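Thioredoxin reductase (Clostridium acetobutylicum ATCC 824, PDB 6GNA) is a flavin-dependent thioredoxin reductase that probably passes electrons from ferredoxin, rather than from a pyridine nucleotide, through bound FAD and a redox-active cysteine pair to thioredoxin. Local coordinates at residues Cys134-Ala139 against Ala160-Glu165; Leu141-Ile146 against Ala164-Lys169; Ile146-Gly151 against Arg210-Asp215; Glu155-Ala160 against Glu179-Ser184; Tyr172-Lys177 against Ile188-Pro193. All blocks are in the same frame, centred on the assembly; numbering follows the deposited sequence.

Interaction 1 of 5, residues Cys134-Ala139 against Ala160-Glu165; sequences CATCDA and ANYLAE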
# COMPACT_ATOMS: atom_id res chain seq x y z
N CYS A 134 -19.40 0.55 24.61
CA CYS A 134 -20.15 1.77 24.36
C CYS A 134 -21.10 2.00 25.53
O CYS A 134 -22.11 1.30 25.66
CB CYS A 134 -20.93 1.66 23.06
SG CYS A 134 -21.73 3.22 22.66
N ALA A 135 -20.80 3.00 26.36
CA ALA A 135 -21.62 3.26 27.53
C ALA A 135 -22.96 3.88 27.15
O ALA A 135 -24.01 3.48 27.67
CB ALA A 135 -20.87 4.16 28.51
N THR A 136 -22.95 4.87 26.26
CA THR A 136 -24.20 5.52 25.88
C THR A 136 -25.14 4.55 25.18
O THR A 136 -26.36 4.65 25.34
CB THR A 136 -23.91 6.74 25.00
OG1 THR A 136 -23.17 6.34 23.85
CG2 THR A 136 -23.09 7.77 25.76
N CYS A 137 -24.58 3.61 24.41
CA CYS A 137 -25.40 2.61 23.73
C CYS A 137 -26.17 1.75 24.74
O CYS A 137 -27.36 1.47 24.55
CB CYS A 137 -24.50 1.73 22.85
SG CYS A 137 -23.37 2.58 21.63
N ASP A 138 -25.52 1.33 25.83
CA ASP A 138 -26.12 0.43 26.80
C ASP A 138 -26.73 1.16 27.98
O ASP A 138 -27.15 0.51 28.94
CB ASP A 138 -25.09 -0.57 27.32
CG ASP A 138 -24.60 -1.52 26.26
OD1 ASP A 138 -25.13 -1.48 25.13
OD2 ASP A 138 -23.68 -2.31 26.55
N ALA A 139 -26.80 2.49 27.93
CA ALA A 139 -27.15 3.27 29.11
C ALA A 139 -28.47 2.85 29.73
O ALA A 139 -28.52 2.71 30.96
CB ALA A 139 -27.14 4.77 28.79
N ALA A 160 -19.49 9.40 30.37
CA ALA A 160 -19.68 9.40 31.82
C ALA A 160 -20.72 10.43 32.24
O ALA A 160 -21.57 10.16 33.09
CB ALA A 160 -18.35 9.69 32.51
N ASN A 161 -20.64 11.64 31.68
CA ASN A 161 -21.61 12.67 32.03
C ASN A 161 -23.02 12.24 31.67
O ASN A 161 -23.97 12.49 32.42
CB ASN A 161 -21.26 13.99 31.34
CG ASN A 161 -19.98 14.59 31.88
OD1 ASN A 161 -19.61 14.36 33.03
ND2 ASN A 161 -19.29 15.34 31.03
N TYR A 162 -23.19 11.62 30.50
CA TYR A 162 -24.51 11.15 30.11
C TYR A 162 -25.00 10.06 31.05
O TYR A 162 -26.17 10.05 31.46
CB TYR A 162 -24.47 10.63 28.67
CG TYR A 162 -25.81 10.14 28.18
CD1 TYR A 162 -26.82 11.03 27.84
CD2 TYR A 162 -26.08 8.78 28.05
CE1 TYR A 162 -28.05 10.59 27.39
CE2 TYR A 162 -27.31 8.33 27.61
CZ TYR A 162 -28.29 9.24 27.28
OH TYR A 162 -29.53 8.82 26.83
N LEU A 163 -24.13 9.11 31.40
CA LEU A 163 -24.55 8.02 32.26
C LEU A 163 -24.94 8.50 33.64
O LEU A 163 -25.76 7.87 34.30
CB LEU A 163 -23.46 6.95 32.38
CG LEU A 163 -23.61 5.73 31.47
CD1 LEU A 163 -24.83 4.91 31.88
CD2 LEU A 163 -23.72 6.14 30.00
N ALA A 164 -24.37 9.62 34.09
CA ALA A 164 -24.70 10.13 35.42
C ALA A 164 -26.16 10.53 35.52
O ALA A 164 -26.69 10.65 36.63
CB ALA A 164 -23.79 11.30 35.77
N GLU A 165 -26.85 10.71 34.39
CA GLU A 165 -28.27 11.03 34.39
C GLU A 165 -29.16 9.81 34.58
O GLU A 165 -30.36 9.97 34.81
CB GLU A 165 -28.64 11.71 33.07
CG GLU A 165 -27.77 12.90 32.70
CD GLU A 165 -28.04 14.12 33.56
OE1 GLU A 165 -29.19 14.29 34.01
OE2 GLU A 165 -27.10 14.91 33.79

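Interaction 2 of 5, residues Leu141-Ile146 against Ala164-Lys169; sequences LYKGKI and AELASK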
# COMPACT_ATOMS: atom_id res chain seq x y z
N LEU A 141 -29.85 0.11 30.08
CA LEU A 141 -29.67 -1.13 30.81
C LEU A 141 -29.11 -0.89 32.21
O LEU A 141 -29.28 -1.75 33.08
CB LEU A 141 -28.72 -2.02 30.00
CG LEU A 141 -28.69 -3.54 30.14
CD1 LEU A 141 -30.06 -4.16 30.01
CD2 LEU A 141 -27.76 -4.07 29.05
N TYR A 142 -28.45 0.25 32.43
CA TYR A 142 -27.82 0.57 33.70
C TYR A 142 -28.56 1.68 34.45
O TYR A 142 -28.02 2.28 35.38
CB TYR A 142 -26.34 0.90 33.50
CG TYR A 142 -25.61 -0.33 33.03
CD1 TYR A 142 -25.14 -1.27 33.93
CD2 TYR A 142 -25.47 -0.60 31.67
CE1 TYR A 142 -24.50 -2.43 33.50
CE2 TYR A 142 -24.84 -1.76 31.23
CZ TYR A 142 -24.36 -2.67 32.15
OH TYR A 142 -23.73 -3.82 31.72
N LYS A 143 -29.82 1.92 34.10
CA LYS A 143 -30.62 2.87 34.85
C LYS A 143 -30.74 2.39 36.28
O LYS A 143 -31.10 1.23 36.53
CB LYS A 143 -32.00 2.99 34.21
CG LYS A 143 -32.88 4.04 34.86
CD LYS A 143 -34.26 4.11 34.21
CE LYS A 143 -35.21 5.00 35.01
NZ LYS A 143 -36.55 5.15 34.37
N GLY A 144 -30.41 3.27 37.23
CA GLY A 144 -30.45 2.92 38.64
C GLY A 144 -29.40 1.92 39.08
O GLY A 144 -29.53 1.36 40.18
N LYS A 145 -28.39 1.66 38.26
CA LYS A 145 -27.30 0.76 38.60
C LYS A 145 -25.98 1.53 38.69
O LYS A 145 -25.91 2.72 38.38
CB LYS A 145 -27.21 -0.39 37.57
CG LYS A 145 -28.48 -1.26 37.52
CD LYS A 145 -28.28 -2.53 36.70
CE LYS A 145 -29.48 -3.47 36.80
NZ LYS A 145 -29.37 -4.63 35.89
N ILE A 146 -24.93 0.84 39.13
CA ILE A 146 -23.61 1.43 39.29
C ILE A 146 -22.81 1.16 38.02
O ILE A 146 -22.74 0.02 37.55
CB ILE A 146 -22.89 0.85 40.51
CG1 ILE A 146 -23.72 1.08 41.78
CG2 ILE A 146 -21.49 1.45 40.65
CD1 ILE A 146 -23.22 0.30 42.97
N ALA A 164 -24.37 9.62 34.09
CA ALA A 164 -24.70 10.13 35.42
C ALA A 164 -26.16 10.53 35.52
O ALA A 164 -26.69 10.65 36.63
CB ALA A 164 -23.79 11.30 35.77
N GLU A 165 -26.85 10.71 34.39
CA GLU A 165 -28.27 11.03 34.39
C GLU A 165 -29.16 9.81 34.58
O GLU A 165 -30.36 9.97 34.81
CB GLU A 165 -28.64 11.71 33.07
CG GLU A 165 -27.77 12.90 32.70
CD GLU A 165 -28.04 14.12 33.56
OE1 GLU A 165 -29.19 14.29 34.01
OE2 GLU A 165 -27.10 14.91 33.79
N LEU A 166 -28.62 8.60 34.45
CA LEU A 166 -29.40 7.37 34.52
C LEU A 166 -28.91 6.42 35.61
O LEU A 166 -29.72 5.83 36.31
CB LEU A 166 -29.35 6.64 33.15
CG LEU A 166 -30.07 7.33 31.99
CD1 LEU A 166 -29.80 6.61 30.67
CD2 LEU A 166 -31.57 7.44 32.25
N ALA A 167 -27.60 6.28 35.76
CA ALA A 167 -27.05 5.36 36.74
C ALA A 167 -27.17 5.93 38.15
O ALA A 167 -27.24 7.15 38.35
CB ALA A 167 -25.57 5.12 36.43
N SER A 168 -27.26 5.03 39.13
CA SER A 168 -27.26 5.47 40.52
C SER A 168 -25.92 6.03 40.95
O SER A 168 -25.86 6.82 41.90
CB SER A 168 -27.62 4.29 41.42
OG SER A 168 -26.74 3.20 41.16
N LYS A 169 -24.84 5.65 40.27
CA LYS A 169 -23.50 6.08 40.64
C LYS A 169 -22.61 5.85 39.42
O LYS A 169 -22.69 4.79 38.80
CB LYS A 169 -22.97 5.25 41.82
CG LYS A 169 -21.51 5.49 42.18
CD LYS A 169 -21.30 6.84 42.85
CE LYS A 169 -19.87 6.98 43.36
NZ LYS A 169 -19.61 8.27 44.03
O HOH W 1 -27.47 1.04 42.55

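Interaction 3 of 5, residues Ile146-Gly151 against Arg210-Asp215; sequences IVTIVG and RELETD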
# COMPACT_ATOMS: atom_id res chain seq x y z
N ILE A 146 -24.93 0.84 39.13
CA ILE A 146 -23.61 1.43 39.29
C ILE A 146 -22.81 1.16 38.02
O ILE A 146 -22.74 0.02 37.55
CB ILE A 146 -22.89 0.85 40.51
CG1 ILE A 146 -23.72 1.08 41.78
CG2 ILE A 146 -21.49 1.45 40.65
CD1 ILE A 146 -23.22 0.30 42.97
N VAL A 147 -22.19 2.21 37.48
CA VAL A 147 -21.43 2.11 36.24
C VAL A 147 -20.03 2.67 36.45
O VAL A 147 -19.87 3.76 37.01
CB VAL A 147 -22.13 2.84 35.08
CG1 VAL A 147 -21.26 2.83 33.82
CG2 VAL A 147 -23.47 2.19 34.79
N THR A 148 -19.03 1.94 35.98
CA THR A 148 -17.64 2.37 35.99
C THR A 148 -17.18 2.50 34.54
O THR A 148 -17.33 1.57 33.75
CB THR A 148 -16.77 1.37 36.74
OG1 THR A 148 -17.21 1.31 38.10
CG2 THR A 148 -15.32 1.82 36.73
N ILE A 149 -16.64 3.66 34.21
CA ILE A 149 -16.09 3.91 32.88
C ILE A 149 -14.58 4.03 33.01
O ILE A 149 -14.07 4.88 33.75
CB ILE A 149 -16.67 5.17 32.25
CG1 ILE A 149 -18.13 4.91 31.89
CG2 ILE A 149 -15.88 5.59 31.01
CD1 ILE A 149 -18.88 6.15 31.54
N VAL A 150 -13.87 3.18 32.26
CA VAL A 150 -12.42 3.25 32.12
C VAL A 150 -12.18 3.99 30.81
O VAL A 150 -12.40 3.46 29.72
CB VAL A 150 -11.79 1.86 32.16
CG1 VAL A 150 -10.29 1.97 32.15
CG2 VAL A 150 -12.25 1.11 33.40
N GLY A 151 -11.77 5.25 30.92
CA GLY A 151 -11.74 6.17 29.78
C GLY A 151 -10.33 6.35 29.25
O GLY A 151 -9.43 6.76 29.98
N ARG A 210 -7.85 0.05 45.46
CA ARG A 210 -9.27 0.21 45.74
C ARG A 210 -10.03 -0.84 44.94
O ARG A 210 -9.56 -1.31 43.91
CB ARG A 210 -9.72 1.61 45.31
CG ARG A 210 -11.19 1.89 45.50
CD ARG A 210 -11.47 3.37 45.28
NE ARG A 210 -12.85 3.71 45.62
CZ ARG A 210 -13.37 4.92 45.47
NH1 ARG A 210 -12.64 5.91 44.99
NH2 ARG A 210 -14.64 5.13 45.80
N GLU A 211 -11.21 -1.21 45.44
CA GLU A 211 -12.16 -2.03 44.70
C GLU A 211 -13.49 -1.30 44.63
O GLU A 211 -13.95 -0.73 45.62
CB GLU A 211 -12.36 -3.40 45.36
CG GLU A 211 -11.13 -4.28 45.34
CD GLU A 211 -11.39 -5.65 45.95
OE1 GLU A 211 -12.47 -5.85 46.54
OE2 GLU A 211 -10.51 -6.53 45.83
N LEU A 212 -14.09 -1.29 43.44
CA LEU A 212 -15.36 -0.61 43.20
C LEU A 212 -16.43 -1.66 42.97
O LEU A 212 -16.34 -2.44 42.02
CB LEU A 212 -15.27 0.28 41.96
CG LEU A 212 -14.23 1.40 41.96
CD1 LEU A 212 -14.31 2.16 40.64
CD2 LEU A 212 -14.45 2.32 43.14
N GLU A 213 -17.44 -1.67 43.83
CA GLU A 213 -18.66 -2.41 43.53
C GLU A 213 -19.33 -1.74 42.34
O GLU A 213 -19.55 -0.53 42.35
CB GLU A 213 -19.61 -2.37 44.73
CG GLU A 213 -19.36 -3.44 45.75
CD GLU A 213 -20.53 -3.60 46.70
OE1 GLU A 213 -21.18 -2.59 47.02
OE2 GLU A 213 -20.82 -4.75 47.10
N THR A 214 -19.61 -2.52 41.30
CA THR A 214 -20.12 -1.92 40.07
C THR A 214 -20.90 -2.98 39.30
O THR A 214 -20.59 -4.17 39.35
CB THR A 214 -18.99 -1.29 39.24
OG1 THR A 214 -19.56 -0.47 38.20
CG2 THR A 214 -18.06 -2.34 38.60
N ASP A 215 -21.95 -2.53 38.62
CA ASP A 215 -22.76 -3.42 37.79
C ASP A 215 -22.28 -3.45 36.35
O ASP A 215 -22.42 -4.48 35.67
CB ASP A 215 -24.23 -3.01 37.85
CG ASP A 215 -24.78 -3.04 39.25
OD1 ASP A 215 -24.84 -4.14 39.84
OD2 ASP A 215 -25.16 -1.96 39.76

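Interaction 4 of 5, residues Glu155-Ala160 against Glu179-Ser184; sequences EAESEA and EYQLVS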
# COMPACT_ATOMS: atom_id res chain seq x y z
N GLU A 155 -13.74 11.65 24.62
CA GLU A 155 -15.14 11.30 24.41
C GLU A 155 -15.70 10.48 25.57
O GLU A 155 -16.89 10.58 25.88
CB GLU A 155 -15.29 10.54 23.09
CG GLU A 155 -16.76 10.44 22.59
CD GLU A 155 -17.55 9.29 23.18
OE1 GLU A 155 -16.94 8.31 23.70
OE2 GLU A 155 -18.80 9.35 23.10
N ALA A 156 -14.84 9.70 26.23
CA ALA A 156 -15.28 8.89 27.36
C ALA A 156 -15.85 9.75 28.48
O ALA A 156 -16.76 9.31 29.19
CB ALA A 156 -14.10 8.03 27.85
N GLU A 157 -15.31 10.96 28.65
CA GLU A 157 -15.82 11.88 29.66
C GLU A 157 -17.26 12.27 29.36
O GLU A 157 -18.09 12.34 30.26
CB GLU A 157 -14.95 13.14 29.74
CG GLU A 157 -13.49 12.87 30.11
CD GLU A 157 -12.62 14.12 30.07
OE1 GLU A 157 -13.19 15.24 29.95
OE2 GLU A 157 -11.38 13.97 30.14
N SER A 158 -17.57 12.51 28.08
CA SER A 158 -18.95 12.83 27.71
C SER A 158 -19.88 11.66 28.01
O SER A 158 -21.03 11.85 28.42
CB SER A 158 -19.02 13.19 26.23
OG SER A 158 -18.23 14.33 25.93
N GLU A 159 -19.40 10.44 27.80
CA GLU A 159 -20.26 9.29 28.07
C GLU A 159 -20.52 9.16 29.56
O GLU A 159 -21.63 8.85 29.97
CB GLU A 159 -19.63 8.02 27.51
CG GLU A 159 -19.48 8.04 25.98
CD GLU A 159 -19.31 6.67 25.38
OE1 GLU A 159 -19.99 5.74 25.84
OE2 GLU A 159 -18.49 6.51 24.45
N ALA A 160 -19.49 9.40 30.37
CA ALA A 160 -19.68 9.40 31.82
C ALA A 160 -20.72 10.43 32.24
O ALA A 160 -21.57 10.16 33.09
CB ALA A 160 -18.35 9.69 32.51
N GLU A 179 -6.85 17.58 32.55
CA GLU A 179 -8.05 17.94 33.28
C GLU A 179 -9.25 17.23 32.67
O GLU A 179 -9.31 16.98 31.46
CB GLU A 179 -8.30 19.45 33.25
CG GLU A 179 -7.17 20.28 33.84
CD GLU A 179 -6.89 19.94 35.29
OE1 GLU A 179 -7.80 19.40 35.96
OE2 GLU A 179 -5.76 20.20 35.76
N TYR A 180 -10.21 16.86 33.51
CA TYR A 180 -11.35 16.05 33.10
C TYR A 180 -12.63 16.87 33.26
O TYR A 180 -12.95 17.33 34.36
CB TYR A 180 -11.43 14.77 33.93
CG TYR A 180 -10.10 14.05 34.05
CD1 TYR A 180 -9.49 13.47 32.94
CD2 TYR A 180 -9.45 13.96 35.27
CE1 TYR A 180 -8.27 12.82 33.05
CE2 TYR A 180 -8.23 13.32 35.39
CZ TYR A 180 -7.64 12.74 34.27
OH TYR A 180 -6.43 12.10 34.39
N GLN A 181 -13.37 17.04 32.16
CA GLN A 181 -14.57 17.88 32.16
C GLN A 181 -15.79 17.01 32.48
O GLN A 181 -16.54 16.57 31.60
CB GLN A 181 -14.71 18.59 30.82
CG GLN A 181 -13.69 19.71 30.62
CD GLN A 181 -12.32 19.20 30.24
OE1 GLN A 181 -12.19 18.42 29.32
NE2 GLN A 181 -11.29 19.67 30.93
N LEU A 182 -15.97 16.76 33.77
CA LEU A 182 -16.99 15.87 34.28
C LEU A 182 -17.91 16.62 35.23
O LEU A 182 -17.46 17.46 36.01
CB LEU A 182 -16.34 14.70 35.04
CG LEU A 182 -15.43 13.80 34.20
CD1 LEU A 182 -14.56 12.93 35.09
CD2 LEU A 182 -16.27 12.94 33.29
N VAL A 183 -19.21 16.29 35.18
CA VAL A 183 -20.15 16.83 36.15
C VAL A 183 -19.81 16.31 37.55
O VAL A 183 -19.17 15.26 37.72
CB VAL A 183 -21.60 16.47 35.77
CG1 VAL A 183 -21.95 17.04 34.39
CG2 VAL A 183 -21.79 14.95 35.79
N SER A 184 -20.25 17.06 38.56
CA SER A 184 -19.88 16.74 39.94
C SER A 184 -20.39 15.37 40.37
O SER A 184 -19.80 14.75 41.26
CB SER A 184 -20.40 17.82 40.89
OG SER A 184 -21.80 17.98 40.75

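Interaction 5 of 5, residues Tyr172-Lys177 against Ile188-Pro193; sequences YVPRYK and IVKDVP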
# COMPACT_ATOMS: atom_id res chain seq x y z
N TYR A 172 -15.41 7.30 37.12
CA TYR A 172 -14.58 7.50 35.94
C TYR A 172 -13.12 7.24 36.29
O TYR A 172 -12.56 7.90 37.17
CB TYR A 172 -14.74 8.91 35.37
CG TYR A 172 -14.07 9.11 34.02
CD1 TYR A 172 -14.65 8.61 32.87
CD2 TYR A 172 -12.87 9.81 33.90
CE1 TYR A 172 -14.07 8.78 31.65
CE2 TYR A 172 -12.28 9.98 32.66
CZ TYR A 172 -12.89 9.46 31.55
OH TYR A 172 -12.35 9.61 30.30
N VAL A 173 -12.52 6.28 35.60
CA VAL A 173 -11.13 5.89 35.80
C VAL A 173 -10.35 6.37 34.58
O VAL A 173 -10.38 5.72 33.53
CB VAL A 173 -11.00 4.36 35.95
CG1 VAL A 173 -9.57 3.98 36.23
CG2 VAL A 173 -11.90 3.84 37.07
N PRO A 174 -9.63 7.49 34.68
CA PRO A 174 -8.92 8.00 33.50
C PRO A 174 -7.66 7.20 33.21
O PRO A 174 -6.93 6.80 34.12
CB PRO A 174 -8.57 9.43 33.92
CG PRO A 174 -8.45 9.36 35.41
CD PRO A 174 -9.48 8.36 35.85
N ARG A 175 -7.39 7.01 31.92
CA ARG A 175 -6.17 6.34 31.47
C ARG A 175 -5.29 7.26 30.65
O ARG A 175 -4.53 6.81 29.79
CB ARG A 175 -6.51 5.08 30.67
CG ARG A 175 -7.54 4.19 31.35
CD ARG A 175 -7.10 3.75 32.73
NE ARG A 175 -5.88 2.94 32.69
CZ ARG A 175 -4.76 3.23 33.33
NH1 ARG A 175 -4.66 4.30 34.10
NH2 ARG A 175 -3.71 2.42 33.21
N TYR A 176 -5.41 8.56 30.90
CA TYR A 176 -4.60 9.59 30.27
C TYR A 176 -4.54 10.75 31.26
O TYR A 176 -5.38 10.85 32.16
CB TYR A 176 -5.22 10.08 28.96
CG TYR A 176 -6.65 10.51 29.15
CD1 TYR A 176 -7.67 9.59 29.12
CD2 TYR A 176 -6.97 11.84 29.40
CE1 TYR A 176 -8.97 9.96 29.32
CE2 TYR A 176 -8.29 12.23 29.60
CZ TYR A 176 -9.28 11.28 29.57
OH TYR A 176 -10.59 11.62 29.77
N LYS A 177 -3.54 11.60 31.08
CA LYS A 177 -3.30 12.76 31.93
C LYS A 177 -3.92 13.99 31.29
O LYS A 177 -3.53 14.38 30.17
CB LYS A 177 -1.80 13.01 32.09
CG LYS A 177 -0.97 11.80 32.46
CD LYS A 177 -1.02 11.54 33.94
CE LYS A 177 0.09 10.61 34.35
NZ LYS A 177 0.09 10.44 35.81
N ILE A 188 -14.28 10.69 40.15
CA ILE A 188 -13.03 10.36 39.49
C ILE A 188 -12.21 9.45 40.39
O ILE A 188 -11.99 9.76 41.57
CB ILE A 188 -12.24 11.63 39.14
CG1 ILE A 188 -13.09 12.55 38.25
CG2 ILE A 188 -10.95 11.26 38.44
CD1 ILE A 188 -12.48 13.94 38.03
N VAL A 189 -11.74 8.35 39.82
CA VAL A 189 -11.00 7.32 40.54
C VAL A 189 -9.63 7.27 39.87
O VAL A 189 -9.45 6.61 38.84
CB VAL A 189 -11.72 5.97 40.50
CG1 VAL A 189 -10.91 4.88 41.19
CG2 VAL A 189 -13.09 6.09 41.14
N LYS A 190 -8.66 8.00 40.42
CA LYS A 190 -7.31 8.04 39.86
C LYS A 190 -6.51 6.86 40.41
O LYS A 190 -5.70 6.98 41.33
CB LYS A 190 -6.63 9.37 40.17
CG LYS A 190 -7.12 10.57 39.37
CD LYS A 190 -6.14 11.73 39.50
CE LYS A 190 -6.70 13.03 38.96
NZ LYS A 190 -5.72 14.15 39.06
N ASP A 191 -6.77 5.70 39.83
CA ASP A 191 -6.15 4.45 40.24
C ASP A 191 -6.01 3.60 38.98
O ASP A 191 -6.59 3.91 37.94
CB ASP A 191 -7.00 3.73 41.29
CG ASP A 191 -6.22 2.69 42.07
OD1 ASP A 191 -5.18 2.20 41.57
OD2 ASP A 191 -6.65 2.35 43.19
N VAL A 192 -5.24 2.53 39.09
CA VAL A 192 -4.92 1.67 37.95
C VAL A 192 -5.87 0.48 37.97
O VAL A 192 -5.86 -0.28 38.96
CB VAL A 192 -3.46 1.20 38.00
CG1 VAL A 192 -3.16 0.27 36.83
CG2 VAL A 192 -2.54 2.38 37.97
N PRO A 193 -6.65 0.24 36.92
CA PRO A 193 -7.48 -0.97 36.88
C PRO A 193 -6.61 -2.23 36.89
O PRO A 193 -5.58 -2.29 36.22
CB PRO A 193 -8.25 -0.85 35.57
CG PRO A 193 -8.03 0.54 35.07
CD PRO A 193 -6.80 1.07 35.71
O HOH W 2 -6.36 6.35 36.57

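Interaction 1 of 5, residues Cys134-Ala139 against Ala160-Glu165
Leu163 reaches from helix 155-163 into the flank of the short helix 135-138 and makes the close-packed half of this contact. Its two methyls divide the work: CD2 lies 3.5 Å from Ala135 O and 3.8 Å from Ala135 CB, while CD1 meets Ala139 CB at 3.9 Å. A chi1 of -98°, well off a staggered value, swings the fork toward the short helix, so that CD2 faces Ala135 and CD1 faces Ala139, one helical turn on. Small methyls on one side and a branched side chain on the other let the backbones approach to 6.3 Å between Ala139 CA and Leu163 CA.

Toward solvent the fit is looser. The exposed ring of Tyr162, with CG anti to the backbone N (chi1 -179°), is touched at its edge by Ala139 CB, 3.8 Å from Tyr162 CE2. Thr136 CG2 approaches Tyr162 CD2 at 3.9 Å, the two side chains crossing at about a right angle.

No hydrogen bond joins the two segments. Just outside them, Glu159 OE1, one turn earlier on the longer helix, accepts a bond from Thr136 N and a weaker one from Ala135 N. The contact itself is thus apolar, its directed bonds coming from Glu159, and the Cys134-Cys137 disulfide, probably the redox-active CxxC pair as in other thioredoxin reductases, lies outside it, turned from helix 155-163.

Interaction 2 of 5, residues Leu141-Ile146 against Ala164-Lys169
Gly144 and Leu166 are joined by the straighter of two backbone hydrogen bonds that tie these loops together. Gly144 N donates to Leu166 O at 2.8 Å with an N-H...O angle of 174°. Next along, Ser168 N donates to Lys145 O, also at 2.8 Å but more bent, 131°. A type II turn from Tyr142 to Lys145, closed by Lys145 N on Tyr142 O, presents both groups; Gly144 occupies its third position with positive phi.

Weaker CH...O contacts fill in between the bonds. Ala167 CA points to Tyr142 O, Lys143 CA to Leu166 O, and Ile146 CA to Lys169 O at 3.5 Å. The last accompanies the parallel bridge between Ile146 and Lys169, where the loops run into strands 146-151 and 169-174.

Water and a hydroxyl serve the exposed side. Ser168 OG, turned between its own backbone N and carbonyl carbon (chi1 54°), comes within 2.9 Å of Lys145 O. It also shares a water with Gly144 O, 2.7 Å from Ser168 OG.

Side-chain packing is slight. Ala167 CB sits tightly on Lys145 O at 3.1 Å, and Ile146 CG1 passes alongside Ser168 OG. Leu166 lies loosely beside the Lys143 chain and also touches Ala139, and Lys169 sends its amine away to a salt bridge with Glu187.

With nearly all of its strength in main-chain groups, the contact depends chiefly on backbone shape: the loops are already paired where the two neighbouring strands begin.

Interaction 3 of 5, residues Ile146-Gly151 against Arg210-Asp215
Asp215 grips Ile146 at both ends of its peptide backbone. Ile146 N donates to Asp215 OD2 at 2.9 Å along an almost straight line, 175°, using the anti lone pair of that oxygen. In return Asp215 N donates to Ile146 O, again at 2.9 Å, but from above the carbonyl plane and with a more bent N-H...O angle of 143°. One aspartate thus supplies an acceptor from its side chain and a donor from its main chain, with CG turned beside its own backbone N (chi1 -59°) to bring OD2 round to the strand.

Farther along, two hydroxyls meet. Thr148 OG1 donates to Thr214 OG1 at 2.9 Å, the side chains crossing at about a right angle. Thr214 OG1 in turn bonds to Gly216 O, which gives this buried pair a relay ending on a backbone carbonyl of strand 216-220, the neighbour of strand 146-151 in the parallel sheet.

Packing surrounds these bonds. Ile146 CG2 lies over the backbone before Asp215, 3.3 Å from Glu213 O and 3.7 Å from Thr214 OG1. Deeper in, a methyl of Leu212, CD1, comes to 3.9 Å from Thr148 OG1 and also brushes Thr148 CG2; Tyr171 touches both of these side chains as well.

Here the last strand of the three-stranded antiparallel sheet, 211-213, passes across the parallel sheet and the chain turns into it. The chemistry implies a crossing held by directed bonds: Asp215 pairs with both N and O of Ile146, and the two buried threonine hydroxyls are bonded rather than merely packed.

Interaction 4 of 5, residues Glu155-Ala160 against Glu179-Ser184
Glu157 stretches its extended side chain from helix 155-163 onto the loop at Tyr180 and Gln181, where one carboxylate oxygen meets the backbone and the other a ring edge. Gln181 N donates to Glu157 OE1 at 2.9 Å, approaching from well above the carboxylate plane. The other oxygen, Glu157 OE2, lies in the plane of the Tyr180 ring at its edge, 3.4 Å from Tyr180 CD1, with carboxylate and ring planes 81° apart. The same OE2 takes a hydrogen bond from Tyr176 OH and a salt bridge from Lys154, which also bonds Gln181 OE1; that shared lysine probably eases the approach of Glu157 OE1 to Gln181 OE1. So many donors round a buried acid would be expected to favour its charged form.

Beside the acid, nearer the helix backbone, the contact is apolar. Leu182 sends CD2 against the helix, 3.6 Å from Glu157 O, 3.8 Å from Glu157 CB and 3.9 Å from Ala160 CB. An inverse gamma turn centred on Gln181 separates this leucine from Tyr180.

The loop, which joins strands 169-174 and 186-188, lies beside helix 155-163, with Tyr172 of the first strand touching Glu157 and Leu182, and Ile188 of the second touching Tyr180 and Leu182.

Interaction 5 of 5, residues Tyr172-Lys177 against Ile188-Pro193
Val173 fits its two methyls into separate hollows of the chain that runs from Ile188 to Pro193. With CG1 anti to the backbone N (chi1 -176°), that methyl enters the bend made by the opposing backbone, 3.4 Å from Asp191 O and 3.9 Å from Pro193 CG. The other, CG2, rests against Val189 CB at 4.0 Å. The hollow exists because the chain folds back through an inverse gamma turn centred on Lys190.

On the other face Pro174 presents its CD, 3.5 Å from Val189 O; the Ile188 side chain crosses that of Pro174 at about a right angle, with CG2 nearest to CD. These shapes lie at the edge of a five-stranded parallel sheet of Rossmann type, where strand 186-188 pairs with strand 169-174 through a parallel bridge between Tyr172 and Ile188. A nearly straight bond from Val189 N to Tyr172 O, 2.8 Å, closes the pairing, after which the strands part.

Into the widening gap comes a water, donating to Pro174 O at 2.6 Å and to Asp191 O at 2.8 Å. Arg175 curls over the far end, bent at chi2 and chi3, so that Pro193 CD stands 3.7 Å above one face of its guanidinium, offset toward the rim. Its NH1 turns back in a weak bond to Pro174 O, and an acetate, probably from the crystallisation liquor, lies close to the arginine side chain.

Overall arrangement
All five contacts lie in the domain built on the parallel sheet 131-132, 216-220, 146-151, 169-174 and 186-188. Interactions 1 and 4 share helix 155-163 and Ala160, and Asn161 links them by bonds to Gln181 O and Val183 N. That helix packs on the sheet through Ile149 CD1, 3.4 Å from Ala160 CA. Interactions 2 and 3 share Ile146, while interactions 3 and 5 are joined by sheet bonds, Val173 N to Ile149 O and Arg175 N to Gly151 O, each 2.8 Å. Between interactions 4 and 5, Tyr176 OH bonds Glu157 OE2. Only interaction 1 holds the disulfide; its Thr136 side chain is about 12 Å from FAD.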